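Local coordinates for protein rifin (Plasmodium falciparum, PDB 7JZK) that is a variant surface antigen of the malaria parasite whose V2 domain binds the ectodomain of the immune receptor LAIR1, here in a form taken from an antibody, at residues D42-T47 with T62-A67. Residues are numbered along the deposited sequence; the frame is centred on the assembly and turned at random.
Sequences DNLNGT and TTIASA. With NAG (2-acetamido-2-deoxy-beta-D-glucopyranose), chain E.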
ATOM      1  N   ASP B  42       7.684  -8.412 -10.020  1.00 56.16           N
ATOM      2  CA  ASP B  42       8.263  -9.647 -10.596  1.00 52.86           C
ATOM      3  C   ASP B  42       8.088 -10.798  -9.614  1.00 61.52           C
ATOM      4  O   ASP B  42       8.271 -11.951 -10.012  1.00 65.51           O
ATOM      5  CB  ASP B  42       9.746  -9.441 -10.859  1.00 49.20           C
ATOM      6  CG  ASP B  42      10.004  -8.373 -11.899  1.00 64.23           C
ATOM      7  OD1 ASP B  42       9.944  -8.701 -13.097  1.00 79.18           O
ATOM      8  OD2 ASP B  42      10.247  -7.222 -11.500  1.00 66.82           O
ATOM      9  N   ASN B  43       7.743 -10.489  -8.376  1.00 61.23           N
ATOM     10  CA  ASN B  43       7.641 -11.528  -7.334  1.00 61.64           C
ATOM     11  C   ASN B  43       6.344 -11.336  -6.559  1.00 62.30           C
ATOM     12  O   ASN B  43       5.926 -10.199  -6.421  1.00 58.47           O
ATOM     13  CB  ASN B  43       8.850 -11.477  -6.405  1.00 62.75           C
ATOM     14  CG  ASN B  43      10.170 -11.629  -7.127  1.00 79.09           C
ATOM     15  OD1 ASN B  43      10.469 -12.688  -7.667  1.00 70.14           O
ATOM     16  ND2 ASN B  43      10.970 -10.576  -7.140  1.00 72.14           N
ATOM     17  N   LEU B  44       5.724 -12.433  -6.138  1.00 59.90           N
ATOM     18  CA  LEU B  44       4.499 -12.368  -5.321  1.00 56.41           C
ATOM     19  C   LEU B  44       4.581 -13.379  -4.188  1.00 64.94           C
ATOM     20  O   LEU B  44       4.978 -14.509  -4.443  1.00 66.34           O
ATOM     21  CB  LEU B  44       3.273 -12.637  -6.185  1.00 59.24           C
ATOM     22  CG  LEU B  44       1.948 -12.121  -5.644  1.00 56.60           C
ATOM     23  CD1 LEU B  44       2.088 -10.681  -5.191  1.00 53.69           C
ATOM     24  CD2 LEU B  44       0.869 -12.248  -6.704  1.00 51.28           C
ATOM     25  N   ASN B  45       4.244 -12.959  -2.981  1.00 63.01           N
ATOM     26  CA  ASN B  45       4.160 -13.881  -1.834  1.00 62.13           C
ATOM     27  C   ASN B  45       5.466 -14.616  -1.621  1.00 67.35           C
ATOM     28  O   ASN B  45       5.427 -15.814  -1.344  1.00 86.00           O
ATOM     29  CB  ASN B  45       2.925 -14.740  -1.993  1.00 69.47           C
ATOM     30  CG  ASN B  45       2.543 -15.498  -0.755  1.00 81.64           C
ATOM     31  OD1 ASN B  45       2.168 -14.931   0.266  1.00 83.75           O
ATOM     32  ND2 ASN B  45       2.653 -16.797  -0.880  1.00 91.02           N
ATOM     33  N   GLY B  46       6.581 -13.920  -1.747  1.00 65.91           N
ATOM     34  CA  GLY B  46       7.866 -14.543  -1.388  1.00 63.70           C
ATOM     35  C   GLY B  46       8.470 -15.410  -2.457  1.00 67.10           C
ATOM     36  O   GLY B  46       9.425 -16.118  -2.159  1.00 66.67           O
ATOM     37  N   THR B  47       7.923 -15.357  -3.654  1.00 65.32           N
ATOM     38  CA  THR B  47       8.426 -16.253  -4.699  1.00 63.88           C
ATOM     39  C   THR B  47       8.196 -15.607  -6.053  1.00 66.06           C
ATOM     40  O   THR B  47       7.397 -14.681  -6.135  1.00 63.01           O
ATOM     41  CB  THR B  47       7.831 -17.652  -4.538  1.00 65.94           C
ATOM     42  OG1 THR B  47       8.704 -18.546  -5.223  1.00 69.58           O
ATOM     43  CG2 THR B  47       6.405 -17.763  -5.028  1.00 64.07           C
ATOM     44  N   THR B  62      -9.322 -14.185  -6.594  1.00 58.95           N
ATOM     45  CA  THR B  62      -9.321 -13.892  -5.164  1.00 59.13           C
ATOM     46  C   THR B  62      -7.947 -14.100  -4.546  1.00 59.85           C
ATOM     47  O   THR B  62      -7.474 -13.273  -3.757  1.00 62.29           O
ATOM     48  CB  THR B  62     -10.355 -14.758  -4.452  1.00 63.69           C
ATOM     49  OG1 THR B  62     -11.659 -14.405  -4.921  1.00 72.37           O
ATOM     50  CG2 THR B  62     -10.293 -14.552  -2.935  1.00 59.76           C
ATOM     51  N   THR B  63      -7.294 -15.209  -4.879  1.00 63.75           N
ATOM     52  CA  THR B  63      -6.013 -15.495  -4.248  1.00 62.49           C
ATOM     53  C   THR B  63      -4.955 -14.491  -4.678  1.00 60.91           C
ATOM     54  O   THR B  63      -4.201 -13.964  -3.849  1.00 63.32           O
ATOM     55  CB  THR B  63      -5.588 -16.919  -4.599  1.00 62.44           C
ATOM     56  OG1 THR B  63      -6.575 -17.833  -4.106  1.00 68.74           O
ATOM     57  CG2 THR B  63      -4.201 -17.257  -4.025  1.00 55.79           C
ATOM     58  N   ILE B  64      -4.904 -14.191  -5.971  1.00 56.25           N
ATOM     59  CA  ILE B  64      -3.907 -13.252  -6.448  1.00 57.03           C
ATOM     60  C   ILE B  64      -4.163 -11.862  -5.888  1.00 57.84           C
ATOM     61  O   ILE B  64      -3.229 -11.170  -5.476  1.00 51.99           O
ATOM     62  CB  ILE B  64      -3.877 -13.257  -7.978  1.00 54.23           C
ATOM     63  CG1 ILE B  64      -3.063 -12.084  -8.476  1.00 58.53           C
ATOM     64  CG2 ILE B  64      -5.249 -13.132  -8.515  1.00 60.78           C
ATOM     65  CD1 ILE B  64      -3.065 -12.016  -9.944  1.00 63.67           C
ATOM     66  N   ALA B  65      -5.427 -11.428  -5.867  1.00 59.03           N
ATOM     67  CA  ALA B  65      -5.726 -10.098  -5.358  1.00 52.18           C
ATOM     68  C   ALA B  65      -5.363  -9.993  -3.884  1.00 55.82           C
ATOM     69  O   ALA B  65      -4.795  -8.989  -3.445  1.00 53.02           O
ATOM     70  CB  ALA B  65      -7.198  -9.766  -5.597  1.00 52.94           C
ATOM     71  N   SER B  66      -5.619 -11.045  -3.112  1.00 54.74           N
ATOM     72  CA  SER B  66      -5.262 -10.981  -1.705  1.00 49.58           C
ATOM     73  C   SER B  66      -3.748 -10.947  -1.528  1.00 53.21           C
ATOM     74  O   SER B  66      -3.238 -10.209  -0.683  1.00 54.05           O
ATOM     75  CB  SER B  66      -5.902 -12.156  -0.955  1.00 51.77           C
ATOM     76  OG  SER B  66      -5.222 -12.495   0.247  1.00 59.28           O
ATOM     77  N   ALA B  67      -3.007 -11.705  -2.332  1.00 53.36           N
ATOM     78  CA  ALA B  67      -1.547 -11.686  -2.222  1.00 47.19           C
ATOM     79  C   ALA B  67      -0.968 -10.338  -2.642  1.00 49.08           C
ATOM     80  O   ALA B  67      -0.017  -9.839  -2.024  1.00 48.58           O
ATOM     81  CB  ALA B  67      -0.944 -12.815  -3.070  1.00 48.14           C
TER
HETATM   82  C1  NAG E   1       2.327 -17.760   0.083  1.00 97.36           C
HETATM   83  C2  NAG E   1       2.195 -19.070  -0.609  1.00105.72           C
HETATM   84  C3  NAG E   1       1.664 -20.089   0.358  1.00115.34           C
HETATM   85  C4  NAG E   1       2.507 -20.157   1.623  1.00114.92           C
HETATM   86  C5  NAG E   1       2.912 -18.783   2.172  1.00107.91           C
HETATM   87  C6  NAG E   1       4.092 -18.885   3.114  1.00107.31           C
HETATM   88  C7  NAG E   1       1.807 -19.097  -3.012  1.00 90.71           C
HETATM   89  C8  NAG E   1       0.795 -19.017  -4.104  1.00 80.24           C
HETATM   90  N2  NAG E   1       1.339 -18.997  -1.770  1.00 98.81           N
HETATM   91  O3  NAG E   1       1.651 -21.340  -0.325  1.00118.95           O
HETATM   92  O4  NAG E   1       1.653 -20.705   2.616  1.00121.87           O
HETATM   93  O5  NAG E   1       3.293 -17.866   1.128  1.00101.00           O
HETATM   94  O6  NAG E   1       4.378 -17.616   3.680  1.00 99.60           O
HETATM   95  O7  NAG E   1       2.998 -19.199  -3.237  1.00 92.72           O
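The carboxamide of N45 offers one face toward A67, whose methyl stands well off the plane and displaced toward the CB end; the closest approach is N45 CB to A67 CB, a loose 4.5 Å. The opposite face turns back to its own main chain and G46. At the outer edge N45 ND2 is joined to C1 of the N-acetylglucosamine by a covalent bond of 1.4 Å, with N45 OD1 lying beside that same C1. With CG anti to the backbone N and beside the carbonyl carbon (chi1 -167°), ND2 and the sugar are carried away from A67. The sequence N45-G46-T47 is thus a worked example of an occupied N-glycosylation sequon, here placed on a hairpin turn: N45 and G46 are the central residues of a type I' turn, both with positive phi, closed by T47 N to L44 O (3.2 Å), with L44 N bonding back to T47 O (2.8 Å). Against 62-67 the glycosylated residue adds little, though N45 also rests on F52 of helix 49-55, and the inner side of the contact belongs to L44. Its CG meets A67 CB at 3.9 Å, CD1 lies over the face of the A67 carbonyl, about equally far from C and O, and CD2 looks down the helix to I64 CG1 at 4.3 Å. The grip between 42-47 and 62-67 is therefore apolar and small: CG and CD2 of the leucine rest against one alanine methyl, and CD2 reaches an isoleucine one turn earlier. Polar anchoring comes from Q71, further along helix 61-75, whose side-chain amide bonds both N43 O and N45 N. Around this, L44 also packs on I68 and on L49 and F52, so the two-stranded hairpin lies against helices 49-55 and 61-75, while I64 leads on to L35 of helix 13-39 and V116 of helix 108-126.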